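Local coordinates for protein ribulose-1,5-bisphosphate carboxylase/oxygenase large subunit (Rhodopseudomonas palustris, PDB 3QFW) that is a Rubisco-like protein of unproven function, probably a magnesium-dependent enzyme related to ribulose-bisphosphate carboxylase, at residues B[112-116]-B[240-244]; B[130-134]-B[360-365]; B[135-139]-B[151-155]; B[270-275]-B[303-308]; B[315-320]-B[337-342]. All coordinates share one frame; numbering follows the deposited sequence.

Interaction 1 (B[112-116]-B[240-244]); sequences FGGPR and HAIVK
Helix 236-243, one of the outer helices of the TIM barrel, is met through H240 and V243, with K244 following, by F112, at the end of helix 106-112, and R116, in the connection leading to helix 118-126. The two buried rings form a T-shaped pair: the edge of F112 is directed at the face of H240, with centroids 5.5 Å apart and planes at 77°. At the same time the imidazole offers its own edge to the backbone, CE1 of H240 lying 3.1 Å from F112 O. Next to CE1 in the ring, H240 ND1 is hydrogen-bonded to F276 O, which helps to fix the rotation of the imidazole.

R116 illustrates how an arginine can organise its own chain. Bends at chi2 (-44°) and chi3 fold the side chain back over its own turn, and NH1 donates to F112 O at 2.9 Å and to G114 O at 2.8 Å. Both carbonyls are met in their planes, on a lone pair. At G113 positive phi takes the chain out of the helix. V243 CG1 lies over one face of the guanidinium, 4.1 Å from R116 CZ, and also touches R116 CG. K244 brings its CG to 3.6 Å from R116 NH2, whereas its NZ stays 5.4 Å from that nitrogen.

The chemistry is therefore divided: the polar grip of R116 is spent within its own turn, near the carbonyl end of helix 106-112, where a positive charge would be favourable, while the meeting with helix 236-243 rests on ring packing and aliphatic surface.

Interaction 2 (B[130-134]-B[360-365]); sequences SRALT and FVNKVA. With SO4 (sulfate ion), chain H.
T134 places OG1 between its backbone N and carbonyl carbon (chi1 69°), which turns CG2 anti to the carbonyl carbon and toward F360 and V364; V364 in turn holds CG1 anti to its own N (chi1 174°), facing A132. These residues join strand 133-138, the first strand of the TIM barrel, with the residue leading into it, to helix 353-366, the outer helix that follows the eighth strand and closes the ring of helices.

The methyl CG2 of T134 enters at the edge of the F360 ring, 3.4 Å from CE2, the two side chains sliding past each other in opposite directions. Its other neighbour is V364 CG2, and OG1 of T134 has V361 CG2 beside it. One turn further along the helix, V364 CG1 packs on A132 CB at 3.6 Å, and A365 CB touches the aliphatic part of R131 at CD.

R131 is extended from CG to NE and ends in polar work. NH1 donates to A132 O at 3.0 Å, a bent bond that lies tilted from the guanidinium plane, and NH2 makes a salt bridge with D161. The peptide nitrogens at the start of the segment serve an anion instead: O3 of a sulfate ion, probably from the crystallisation liquor, accepts from S130 N at 2.7 Å, R131 N at 2.8 Å and S130 OG at 3.1 Å. The approach to the strand and the helix are also linked by a water, which accepts from A132 N and donates to V364 O, each at 2.9 Å.

Interaction 3 (B[135-139]-B[151-155]); sequences ASALK and IAHQL
The backbone bond from L155 N to I151 O, 2.9 Å long, closes a turn of helix 145-157 and sets I151 and L155 on one face, where they meet L138 and S136 of strand 133-138. The contact itself is apolar, an example of how a barrel strand is covered by the helix that returns from it: the two axes run antiparallel, at 168°, with a closest approach of 9.3 Å.

A single methyl does most of the work. L138 has CG beside its backbone N (chi1 -59°), and from there the CD2 branch reaches the helix and settles among three residues. It lies 3.9 Å from I151 CG2, 3.9 Å from A152 CB and 3.9 Å from L155 CD1. The small side chain of A152 lets the methyl come up to the helix backbone, with CD2 of L138 3.8 Å from A152 N. L155 then reaches past this methyl to S136, two residues back along the strand, whose side chain also faces the helix; both leucine branches flank S136 OG, CD1 and CD2 each at 4.0 Å.

Were L155 replaced by an alanine, both of these methyls would go, a gap would probably open beside S136, and the L138 methyl would lose one of its three neighbours on the helix.

Around this seam, I163 of the adjoining strand 162-165 touches both L138 and L155, V184 of helix 177-195 packs on L138 and A152, and L353 of helix 353-366 lies against L155; the contact lies within the beta-alpha-beta unit 133-138, 145-157, 162-165, its helix packed between helices 177-195 and 353-366.

Interaction 4 (B[270-275]-B[303-308]); sequences GRLFRL and AARDPF
R274 of helix 265-276 reaches the C-terminal end of helix 294-305, its neighbour in the outer layer of the TIM barrel, and supplies donors to the carbonyls of A303 and D306. The extended chain delivers the guanidinium end-on to D306 O, which accepts from NH1 at 2.8 Å and NH2 at 2.9 Å. NH1 also donates to A303 O at 2.9 Å, from above that carbonyl's plane. Outside the contact NE bonds to N312 O and NH2 to L311 O, giving all three nitrogens backbone acceptors. A304 O lies over one face of the group without bonding to it, and F308 CB covers the opposite face. A leucine in place of R274 has no N-H to offer, and D306 O and A303 O would probably lose these bonds, leaving the turn after the helix less firmly held.

R271 works through water. NE donates to a water that in turn donates to A303 O, and NH2 to another bonded to P307 O, while NH1 bonds to V102 O. Its guanidinium runs almost parallel to the F308 ring, the planes 6° apart and NE 3.3 Å from CE1. Further round that ring, L275 CD1 rests 3.9 Å from F308 CE2.

Interaction 5 (B[315-320]-B[337-342]); sequences IPTPAG and DVMLLI
T317 and M339 lie side by side and point the same way, from two parallel barrel strands whose axes come within 5.0 Å and diverge by 23°. CG of M339 is anti to its N (chi1 -175°), and a bend at chi3 brings the terminal methyl CE round to T317 OG1, 3.4 Å away. That hydroxyl is itself turned back along its own strand and donates to I315 O from well above the carbonyl plane. I315 joins the same side through CG2, which packs on M339 CB. Further along this same face, A319 CB and L341 CD2 are only 3.4 Å apart, a tighter carbon pair than usual, and L341 CB also lies close to P318 O.

On the other side of the strands the prolines take over. P318 and V338 cross at about a right angle, V338 CG2 lying 3.5 Å from P318 CD.

The backbones are tied by M339 N to P316 O and L341 N to P318 O, each 3.0 Å. Between these bonds a proline stands where a parallel strand might have offered an N-H, and M339 O is approached instead by carbon: T317 CA makes a CA-H...O contact at 3.2 Å, and P318 CD comes to 3.1 Å.

The two sides face different layers. I315 and M339 touch I122 of helix 118-126, whereas V338 and L340 pack on L331 of helix 327-334, which connects the two strands. This is the right-handed beta-alpha-beta arrangement of the seventh and eighth strands of a TIM barrel.

Overall arrangement
Interactions 2, 3 and 5 meet in the barrel wall, where strand 339-341 adjoins strand 133-138: L133 N bonds to V338 O and A135 N to L340 O, each at 2.9 Å. Centres of interactions 2 and 5 are 11 Å apart. Interaction 4 reaches interaction 5 through R305 NE and D337 O, 2.7 Å apart, and interaction 1 through G114 N and L275 O, 3.1 Å apart; interactions 1 and 3 remain about 17 Å apart at their nearest atoms. The sulfate beside 130-134 lies near the N-terminal end of its strand, whereas TIM-barrel active sites, Rubisco's included, lie at the C-terminal ends, toward which 135-139 leads.

Interaction 1 (B[112-116]-B[240-244])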
# COMPACT_ATOMS: atom_id res chain seq x y z
N PHE B 112 -19.60 0.73 -4.34
CA PHE B 112 -18.42 0.05 -4.88
C PHE B 112 -18.77 -0.95 -5.99
O PHE B 112 -18.07 -1.04 -7.00
CB PHE B 112 -17.59 -0.62 -3.77
CG PHE B 112 -16.93 0.36 -2.81
CD1 PHE B 112 -16.08 1.35 -3.29
CD2 PHE B 112 -17.14 0.27 -1.45
CE1 PHE B 112 -15.45 2.25 -2.41
CE2 PHE B 112 -16.52 1.16 -0.55
CZ PHE B 112 -15.67 2.15 -1.04
N GLY B 113 -19.85 -1.71 -5.81
CA GLY B 113 -20.40 -2.54 -6.88
C GLY B 113 -19.83 -3.94 -7.08
O GLY B 113 -20.39 -4.74 -7.83
N GLY B 114 -18.72 -4.24 -6.42
CA GLY B 114 -18.16 -5.58 -6.48
C GLY B 114 -17.76 -6.05 -7.86
O GLY B 114 -17.60 -5.26 -8.79
N PRO B 115 -17.58 -7.37 -8.01
CA PRO B 115 -17.07 -7.91 -9.28
C PRO B 115 -18.04 -7.67 -10.42
O PRO B 115 -19.25 -7.94 -10.26
CB PRO B 115 -16.94 -9.41 -8.99
CG PRO B 115 -16.80 -9.49 -7.51
CD PRO B 115 -17.68 -8.41 -6.98
N ARG B 116 -17.54 -7.16 -11.54
CA ARG B 116 -18.40 -6.93 -12.70
C ARG B 116 -18.67 -8.22 -13.49
O ARG B 116 -19.66 -8.31 -14.20
CB ARG B 116 -17.83 -5.85 -13.63
CG ARG B 116 -17.26 -4.61 -12.92
CD ARG B 116 -18.16 -4.11 -11.82
NE ARG B 116 -18.24 -2.66 -11.75
CZ ARG B 116 -18.08 -1.95 -10.63
NH1 ARG B 116 -17.81 -2.57 -9.49
NH2 ARG B 116 -18.20 -0.64 -10.65
N HIS B 240 -9.73 0.42 -8.24
CA HIS B 240 -11.18 0.53 -8.40
C HIS B 240 -11.52 1.30 -9.68
O HIS B 240 -12.45 0.93 -10.41
CB HIS B 240 -11.78 1.23 -7.19
CG HIS B 240 -13.27 1.22 -7.14
ND1 HIS B 240 -14.02 0.08 -7.33
CD2 HIS B 240 -14.16 2.21 -6.91
CE1 HIS B 240 -15.30 0.37 -7.22
NE2 HIS B 240 -15.41 1.66 -6.96
N ALA B 241 -10.77 2.36 -9.95
CA ALA B 241 -10.95 3.14 -11.16
C ALA B 241 -10.77 2.29 -12.42
O ALA B 241 -11.52 2.44 -13.38
CB ALA B 241 -9.98 4.33 -11.19
N ILE B 242 -9.76 1.42 -12.41
CA ILE B 242 -9.52 0.52 -13.54
C ILE B 242 -10.65 -0.49 -13.69
O ILE B 242 -11.05 -0.82 -14.80
CB ILE B 242 -8.17 -0.22 -13.42
CG1 ILE B 242 -7.02 0.69 -13.85
CG2 ILE B 242 -8.14 -1.45 -14.32
CD1 ILE B 242 -7.02 1.04 -15.33
N VAL B 243 -11.15 -0.99 -12.56
CA VAL B 243 -12.27 -1.93 -12.60
C VAL B 243 -13.43 -1.32 -13.37
O VAL B 243 -14.08 -1.99 -14.18
CB VAL B 243 -12.73 -2.32 -11.18
CG1 VAL B 243 -14.12 -2.95 -11.20
CG2 VAL B 243 -11.71 -3.26 -10.53
N LYS B 244 -13.69 -0.04 -13.13
CA LYS B 244 -14.77 0.68 -13.81
C LYS B 244 -14.51 0.92 -15.30
O LYS B 244 -15.43 1.31 -16.04
CB LYS B 244 -15.04 2.00 -13.10
CG LYS B 244 -15.88 1.85 -11.85
CD LYS B 244 -15.80 3.09 -11.00
CE LYS B 244 -16.64 2.94 -9.74
NZ LYS B 244 -16.47 4.11 -8.83

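Interaction 2 (B[130-134]-B[360-365])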
# COMPACT_ATOMS: atom_id res chain seq x y z
N SER B 130 -19.31 -26.32 -14.10
CA SER B 130 -19.45 -26.62 -12.68
C SER B 130 -18.13 -27.06 -12.07
O SER B 130 -17.93 -26.95 -10.86
CB SER B 130 -20.49 -27.73 -12.48
OG SER B 130 -19.95 -28.97 -12.91
N ARG B 131 -17.23 -27.57 -12.91
CA ARG B 131 -15.93 -28.02 -12.44
C ARG B 131 -15.12 -26.85 -11.89
O ARG B 131 -15.42 -25.70 -12.19
CB ARG B 131 -15.15 -28.65 -13.60
CG ARG B 131 -14.86 -27.67 -14.73
CD ARG B 131 -13.88 -28.26 -15.73
NE ARG B 131 -13.67 -27.41 -16.90
CZ ARG B 131 -12.80 -26.40 -16.94
NH1 ARG B 131 -12.08 -26.10 -15.87
NH2 ARG B 131 -12.67 -25.69 -18.05
N ALA B 132 -14.11 -27.16 -11.09
CA ALA B 132 -13.15 -26.16 -10.65
C ALA B 132 -12.38 -25.66 -11.87
O ALA B 132 -12.38 -26.30 -12.93
CB ALA B 132 -12.19 -26.74 -9.62
N LEU B 133 -11.74 -24.50 -11.74
CA LEU B 133 -10.96 -23.97 -12.85
C LEU B 133 -9.47 -24.11 -12.60
O LEU B 133 -9.04 -24.47 -11.50
CB LEU B 133 -11.33 -22.51 -13.13
CG LEU B 133 -12.67 -22.28 -13.83
CD1 LEU B 133 -13.88 -22.62 -12.95
CD2 LEU B 133 -12.76 -20.86 -14.33
N THR B 134 -8.68 -23.85 -13.64
CA THR B 134 -7.23 -23.97 -13.57
C THR B 134 -6.55 -22.71 -14.09
O THR B 134 -7.05 -22.03 -14.99
CB THR B 134 -6.73 -25.17 -14.41
OG1 THR B 134 -6.90 -24.89 -15.80
CG2 THR B 134 -7.49 -26.45 -14.05
N PHE B 360 -3.07 -32.14 -15.46
CA PHE B 360 -3.64 -31.36 -14.38
C PHE B 360 -5.09 -30.98 -14.68
O PHE B 360 -5.99 -31.22 -13.87
CB PHE B 360 -2.82 -30.10 -14.14
CG PHE B 360 -3.35 -29.22 -13.05
CD1 PHE B 360 -2.89 -29.36 -11.75
CD2 PHE B 360 -4.31 -28.26 -13.32
CE1 PHE B 360 -3.39 -28.55 -10.74
CE2 PHE B 360 -4.80 -27.44 -12.31
CZ PHE B 360 -4.35 -27.60 -11.02
N VAL B 361 -5.29 -30.37 -15.83
CA VAL B 361 -6.62 -29.96 -16.26
C VAL B 361 -7.62 -31.12 -16.20
O VAL B 361 -8.73 -30.96 -15.69
CB VAL B 361 -6.58 -29.37 -17.67
CG1 VAL B 361 -7.98 -29.32 -18.28
CG2 VAL B 361 -5.94 -27.99 -17.65
N ASN B 362 -7.23 -32.29 -16.70
CA ASN B 362 -8.14 -33.44 -16.69
C ASN B 362 -8.41 -33.96 -15.29
O ASN B 362 -9.52 -34.40 -14.99
CB ASN B 362 -7.60 -34.58 -17.58
CG ASN B 362 -7.59 -34.22 -19.05
OD1 ASN B 362 -8.46 -33.48 -19.52
ND2 ASN B 362 -6.60 -34.72 -19.78
N LYS B 363 -7.40 -33.90 -14.43
CA LYS B 363 -7.57 -34.31 -13.04
C LYS B 363 -8.63 -33.42 -12.37
O LYS B 363 -9.51 -33.91 -11.65
CB LYS B 363 -6.23 -34.22 -12.31
CG LYS B 363 -6.28 -34.52 -10.83
CD LYS B 363 -6.15 -36.01 -10.54
CE LYS B 363 -5.51 -36.22 -9.17
NZ LYS B 363 -5.67 -37.60 -8.66
N VAL B 364 -8.56 -32.13 -12.64
CA VAL B 364 -9.53 -31.19 -12.08
C VAL B 364 -10.94 -31.44 -12.63
O VAL B 364 -11.92 -31.51 -11.88
CB VAL B 364 -9.10 -29.71 -12.32
CG1 VAL B 364 -10.18 -28.75 -11.86
CG2 VAL B 364 -7.78 -29.42 -11.62
N ALA B 365 -11.04 -31.58 -13.94
CA ALA B 365 -12.34 -31.78 -14.57
C ALA B 365 -13.05 -33.04 -14.09
O ALA B 365 -14.27 -33.07 -13.99
CB ALA B 365 -12.21 -31.78 -16.10
S SO4 H . -18.11 -28.87 -16.77
O1 SO4 H . -17.08 -29.89 -16.95
O2 SO4 H . -17.80 -27.72 -17.63
O3 SO4 H . -18.18 -28.45 -15.37
O4 SO4 H . -19.40 -29.43 -17.16
O HOH W 1 -13.82 -29.94 -10.36

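Interaction 3 (B[135-139]-B[151-155])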
# COMPACT_ATOMS: atom_id res chain seq x y z
N ALA B 135 -5.41 -22.38 -13.50
CA ALA B 135 -4.61 -21.25 -13.97
C ALA B 135 -3.13 -21.59 -13.91
O ALA B 135 -2.72 -22.45 -13.13
CB ALA B 135 -4.89 -20.00 -13.14
N SER B 136 -2.34 -20.90 -14.72
CA SER B 136 -0.89 -20.94 -14.59
C SER B 136 -0.29 -19.56 -14.80
O SER B 136 -0.94 -18.67 -15.37
CB SER B 136 -0.28 -21.91 -15.60
OG SER B 136 1.06 -22.22 -15.25
N ALA B 137 0.94 -19.38 -14.35
CA ALA B 137 1.62 -18.11 -14.54
C ALA B 137 2.74 -18.26 -15.56
O ALA B 137 3.30 -19.34 -15.73
CB ALA B 137 2.15 -17.56 -13.22
N LEU B 138 3.03 -17.17 -16.26
CA LEU B 138 4.16 -17.11 -17.17
C LEU B 138 5.40 -16.66 -16.40
O LEU B 138 5.46 -15.55 -15.89
CB LEU B 138 3.88 -16.12 -18.31
CG LEU B 138 2.66 -16.40 -19.19
CD1 LEU B 138 2.57 -15.33 -20.26
CD2 LEU B 138 2.70 -17.81 -19.80
N LYS B 139 6.37 -17.57 -16.32
CA LYS B 139 7.63 -17.36 -15.63
C LYS B 139 8.68 -18.12 -16.42
O LYS B 139 8.34 -19.12 -17.07
CB LYS B 139 7.56 -17.93 -14.21
CG LYS B 139 6.40 -17.41 -13.39
CD LYS B 139 6.39 -18.02 -12.00
CE LYS B 139 5.39 -17.30 -11.09
NZ LYS B 139 5.34 -17.88 -9.72
N ILE B 151 5.45 -20.39 -24.22
CA ILE B 151 4.99 -21.02 -22.99
C ILE B 151 3.47 -20.94 -22.87
O ILE B 151 2.80 -21.94 -22.59
CB ILE B 151 5.61 -20.36 -21.75
CG1 ILE B 151 7.12 -20.58 -21.73
CG2 ILE B 151 4.95 -20.90 -20.48
CD1 ILE B 151 7.52 -22.03 -21.87
N ALA B 152 2.93 -19.74 -23.06
CA ALA B 152 1.49 -19.54 -23.00
C ALA B 152 0.76 -20.47 -23.96
O ALA B 152 -0.29 -21.03 -23.63
CB ALA B 152 1.13 -18.10 -23.31
N HIS B 153 1.33 -20.63 -25.15
CA HIS B 153 0.73 -21.48 -26.18
C HIS B 153 0.64 -22.92 -25.68
O HIS B 153 -0.40 -23.58 -25.83
CB HIS B 153 1.54 -21.39 -27.47
CG HIS B 153 0.89 -22.05 -28.65
ND1 HIS B 153 -0.12 -21.47 -29.37
CD2 HIS B 153 1.13 -23.25 -29.23
CE1 HIS B 153 -0.49 -22.28 -30.35
NE2 HIS B 153 0.25 -23.37 -30.28
N GLN B 154 1.72 -23.40 -25.09
CA GLN B 154 1.75 -24.76 -24.57
C GLN B 154 0.74 -24.93 -23.43
O GLN B 154 0.04 -25.92 -23.37
CB GLN B 154 3.16 -25.16 -24.14
CG GLN B 154 4.14 -25.17 -25.31
CD GLN B 154 5.59 -25.12 -24.86
OE1 GLN B 154 6.13 -26.08 -24.32
NE2 GLN B 154 6.24 -23.98 -25.09
N LEU B 155 0.66 -23.94 -22.54
CA LEU B 155 -0.30 -24.01 -21.45
C LEU B 155 -1.74 -24.04 -21.97
O LEU B 155 -2.55 -24.89 -21.58
CB LEU B 155 -0.10 -22.84 -20.48
CG LEU B 155 1.28 -22.85 -19.81
CD1 LEU B 155 1.59 -21.50 -19.15
CD2 LEU B 155 1.39 -24.00 -18.82

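Interaction 4 (B[270-275]-B[303-308])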
# COMPACT_ATOMS: atom_id res chain seq x y z
N GLY B 270 -10.02 -11.28 0.17
CA GLY B 270 -11.34 -11.81 -0.07
C GLY B 270 -12.38 -10.71 -0.19
O GLY B 270 -12.84 -10.40 -1.28
N ARG B 271 -12.76 -10.13 0.94
CA ARG B 271 -13.90 -9.23 0.98
C ARG B 271 -13.62 -7.90 0.29
O ARG B 271 -14.33 -7.51 -0.63
CB ARG B 271 -14.37 -9.00 2.43
CG ARG B 271 -15.41 -7.90 2.59
CD ARG B 271 -16.10 -7.97 3.94
NE ARG B 271 -17.10 -9.05 3.95
CZ ARG B 271 -17.90 -9.32 4.97
NH1 ARG B 271 -17.83 -8.60 6.08
NH2 ARG B 271 -18.79 -10.31 4.87
N LEU B 272 -12.57 -7.22 0.72
CA LEU B 272 -12.32 -5.88 0.22
C LEU B 272 -11.94 -5.87 -1.26
O LEU B 272 -12.44 -5.04 -2.02
CB LEU B 272 -11.25 -5.17 1.05
CG LEU B 272 -11.68 -4.85 2.50
CD1 LEU B 272 -10.56 -4.11 3.23
CD2 LEU B 272 -12.98 -4.05 2.55
N PHE B 273 -11.05 -6.77 -1.67
CA PHE B 273 -10.69 -6.88 -3.08
C PHE B 273 -11.94 -7.12 -3.95
O PHE B 273 -12.14 -6.45 -4.96
CB PHE B 273 -9.65 -8.00 -3.29
CG PHE B 273 -8.21 -7.56 -3.07
CD1 PHE B 273 -7.90 -6.37 -2.42
CD2 PHE B 273 -7.16 -8.36 -3.51
CE1 PHE B 273 -6.57 -5.99 -2.22
CE2 PHE B 273 -5.84 -7.98 -3.33
CZ PHE B 273 -5.54 -6.80 -2.68
N ARG B 274 -12.78 -8.07 -3.52
CA ARG B 274 -14.07 -8.36 -4.16
C ARG B 274 -14.97 -7.11 -4.22
O ARG B 274 -15.50 -6.76 -5.28
CB ARG B 274 -14.78 -9.46 -3.38
CG ARG B 274 -16.24 -9.75 -3.81
CD ARG B 274 -16.90 -10.72 -2.85
NE ARG B 274 -18.26 -11.12 -3.26
CZ ARG B 274 -19.02 -11.94 -2.55
NH1 ARG B 274 -18.55 -12.45 -1.42
NH2 ARG B 274 -20.24 -12.25 -2.97
N LEU B 275 -15.12 -6.44 -3.08
CA LEU B 275 -15.90 -5.21 -2.99
C LEU B 275 -15.45 -4.20 -4.06
O LEU B 275 -16.26 -3.58 -4.74
CB LEU B 275 -15.74 -4.58 -1.59
CG LEU B 275 -16.46 -3.27 -1.29
CD1 LEU B 275 -17.97 -3.50 -1.20
CD2 LEU B 275 -15.97 -2.63 -0.00
N ALA B 303 -15.10 -15.45 2.22
CA ALA B 303 -15.27 -14.01 2.06
C ALA B 303 -15.40 -13.66 0.58
O ALA B 303 -16.14 -12.76 0.20
CB ALA B 303 -14.11 -13.28 2.69
N ALA B 304 -14.69 -14.41 -0.27
CA ALA B 304 -14.73 -14.15 -1.70
C ALA B 304 -16.06 -14.59 -2.34
O ALA B 304 -16.57 -13.94 -3.25
CB ALA B 304 -13.58 -14.83 -2.39
N ARG B 305 -16.61 -15.69 -1.82
CA ARG B 305 -17.71 -16.41 -2.49
C ARG B 305 -19.10 -16.17 -1.93
O ARG B 305 -20.10 -16.20 -2.68
CB ARG B 305 -17.51 -17.91 -2.33
CG ARG B 305 -16.40 -18.57 -3.04
CD ARG B 305 -16.39 -19.98 -2.49
NE ARG B 305 -15.35 -20.83 -3.04
CZ ARG B 305 -14.85 -21.88 -2.41
NH1 ARG B 305 -15.28 -22.19 -1.19
NH2 ARG B 305 -13.90 -22.59 -2.98
N ASP B 306 -19.19 -16.01 -0.62
CA ASP B 306 -20.48 -16.05 0.06
C ASP B 306 -21.34 -14.81 -0.17
O ASP B 306 -20.84 -13.79 -0.64
CB ASP B 306 -20.28 -16.33 1.56
CG ASP B 306 -19.71 -17.73 1.81
OD1 ASP B 306 -19.70 -18.54 0.87
OD2 ASP B 306 -19.28 -18.01 2.95
N PRO B 307 -22.64 -14.91 0.15
CA PRO B 307 -23.50 -13.73 0.01
C PRO B 307 -22.87 -12.50 0.66
O PRO B 307 -22.33 -12.59 1.77
CB PRO B 307 -24.77 -14.14 0.76
CG PRO B 307 -24.82 -15.63 0.57
CD PRO B 307 -23.37 -16.07 0.67
N PHE B 308 -22.95 -11.37 -0.03
CA PHE B 308 -22.32 -10.12 0.37
C PHE B 308 -23.14 -9.04 -0.33
O PHE B 308 -22.91 -8.74 -1.51
CB PHE B 308 -20.86 -10.13 -0.10
CG PHE B 308 -20.05 -8.95 0.37
CD1 PHE B 308 -20.12 -8.49 1.68
CD2 PHE B 308 -19.16 -8.33 -0.51
CE1 PHE B 308 -19.34 -7.41 2.09
CE2 PHE B 308 -18.38 -7.24 -0.08
CZ PHE B 308 -18.48 -6.80 1.21
O HOH W 2 -17.47 -10.74 1.72
O HOH W 3 -19.83 -12.03 2.74

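Interaction 5 (B[315-320]-B[337-342])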
# COMPACT_ATOMS: atom_id res chain seq x y z
N ILE B 315 -13.81 -15.41 -7.57
CA ILE B 315 -13.24 -16.77 -7.47
C ILE B 315 -11.94 -16.78 -6.68
O ILE B 315 -10.97 -16.14 -7.08
CB ILE B 315 -12.95 -17.42 -8.84
CG1 ILE B 315 -14.01 -17.07 -9.88
CG2 ILE B 315 -12.79 -18.94 -8.68
CD1 ILE B 315 -13.58 -15.92 -10.77
N PRO B 316 -11.90 -17.53 -5.58
CA PRO B 316 -10.64 -17.65 -4.84
C PRO B 316 -9.64 -18.41 -5.69
O PRO B 316 -9.98 -19.45 -6.27
CB PRO B 316 -11.01 -18.48 -3.61
CG PRO B 316 -12.51 -18.64 -3.64
CD PRO B 316 -12.96 -18.40 -5.04
N THR B 317 -8.42 -17.90 -5.79
CA THR B 317 -7.43 -18.50 -6.66
C THR B 317 -6.15 -18.83 -5.91
O THR B 317 -5.19 -18.04 -5.92
CB THR B 317 -7.14 -17.56 -7.84
OG1 THR B 317 -8.37 -17.24 -8.49
CG2 THR B 317 -6.18 -18.20 -8.82
N PRO B 318 -6.12 -20.00 -5.25
CA PRO B 318 -5.00 -20.40 -4.40
C PRO B 318 -3.76 -20.69 -5.23
O PRO B 318 -3.87 -21.20 -6.35
CB PRO B 318 -5.47 -21.71 -3.76
CG PRO B 318 -6.88 -21.85 -4.09
CD PRO B 318 -7.19 -21.02 -5.28
N ALA B 319 -2.60 -20.41 -4.65
CA ALA B 319 -1.32 -20.62 -5.31
C ALA B 319 -0.30 -21.17 -4.32
O ALA B 319 -0.33 -20.85 -3.14
CB ALA B 319 -0.82 -19.33 -5.92
N GLY B 320 0.59 -22.01 -4.83
CA GLY B 320 1.59 -22.65 -4.00
C GLY B 320 2.10 -23.89 -4.72
O GLY B 320 1.95 -24.00 -5.93
N ASP B 337 -15.90 -24.35 -6.53
CA ASP B 337 -15.93 -22.92 -6.85
C ASP B 337 -14.59 -22.28 -6.50
O ASP B 337 -14.48 -21.48 -5.57
CB ASP B 337 -17.08 -22.22 -6.12
CG ASP B 337 -18.44 -22.49 -6.75
OD1 ASP B 337 -18.49 -22.92 -7.92
OD2 ASP B 337 -19.45 -22.25 -6.06
N VAL B 338 -13.57 -22.63 -7.28
CA VAL B 338 -12.19 -22.28 -6.98
C VAL B 338 -11.40 -22.39 -8.28
O VAL B 338 -11.75 -23.18 -9.16
CB VAL B 338 -11.60 -23.25 -5.94
CG1 VAL B 338 -11.49 -24.67 -6.51
CG2 VAL B 338 -10.24 -22.77 -5.44
N MET B 339 -10.35 -21.59 -8.41
CA MET B 339 -9.43 -21.73 -9.53
C MET B 339 -8.03 -22.07 -9.00
O MET B 339 -7.38 -21.24 -8.35
CB MET B 339 -9.40 -20.45 -10.37
CG MET B 339 -8.55 -20.52 -11.65
SD MET B 339 -8.93 -19.20 -12.84
CE MET B 339 -8.68 -17.73 -11.82
N LEU B 340 -7.57 -23.28 -9.27
CA LEU B 340 -6.25 -23.72 -8.79
C LEU B 340 -5.12 -23.17 -9.65
O LEU B 340 -5.05 -23.42 -10.85
CB LEU B 340 -6.18 -25.25 -8.72
CG LEU B 340 -7.26 -25.96 -7.91
CD1 LEU B 340 -7.08 -27.47 -8.00
CD2 LEU B 340 -7.30 -25.51 -6.46
N LEU B 341 -4.22 -22.41 -9.03
CA LEU B 341 -3.08 -21.89 -9.78
C LEU B 341 -1.89 -22.82 -9.64
O LEU B 341 -1.39 -23.03 -8.54
CB LEU B 341 -2.73 -20.49 -9.27
CG LEU B 341 -1.58 -19.74 -9.95
CD1 LEU B 341 -1.91 -19.46 -11.39
CD2 LEU B 341 -1.30 -18.44 -9.19
N ILE B 342 -1.46 -23.42 -10.74
CA ILE B 342 -0.16 -24.08 -10.75
C ILE B 342 0.83 -23.30 -11.61
O ILE B 342 1.73 -22.63 -11.10
CB ILE B 342 -0.22 -25.52 -11.24
CG1 ILE B 342 1.14 -26.19 -11.03
CG2 ILE B 342 -0.60 -25.55 -12.71
CD1 ILE B 342 1.92 -25.64 -9.82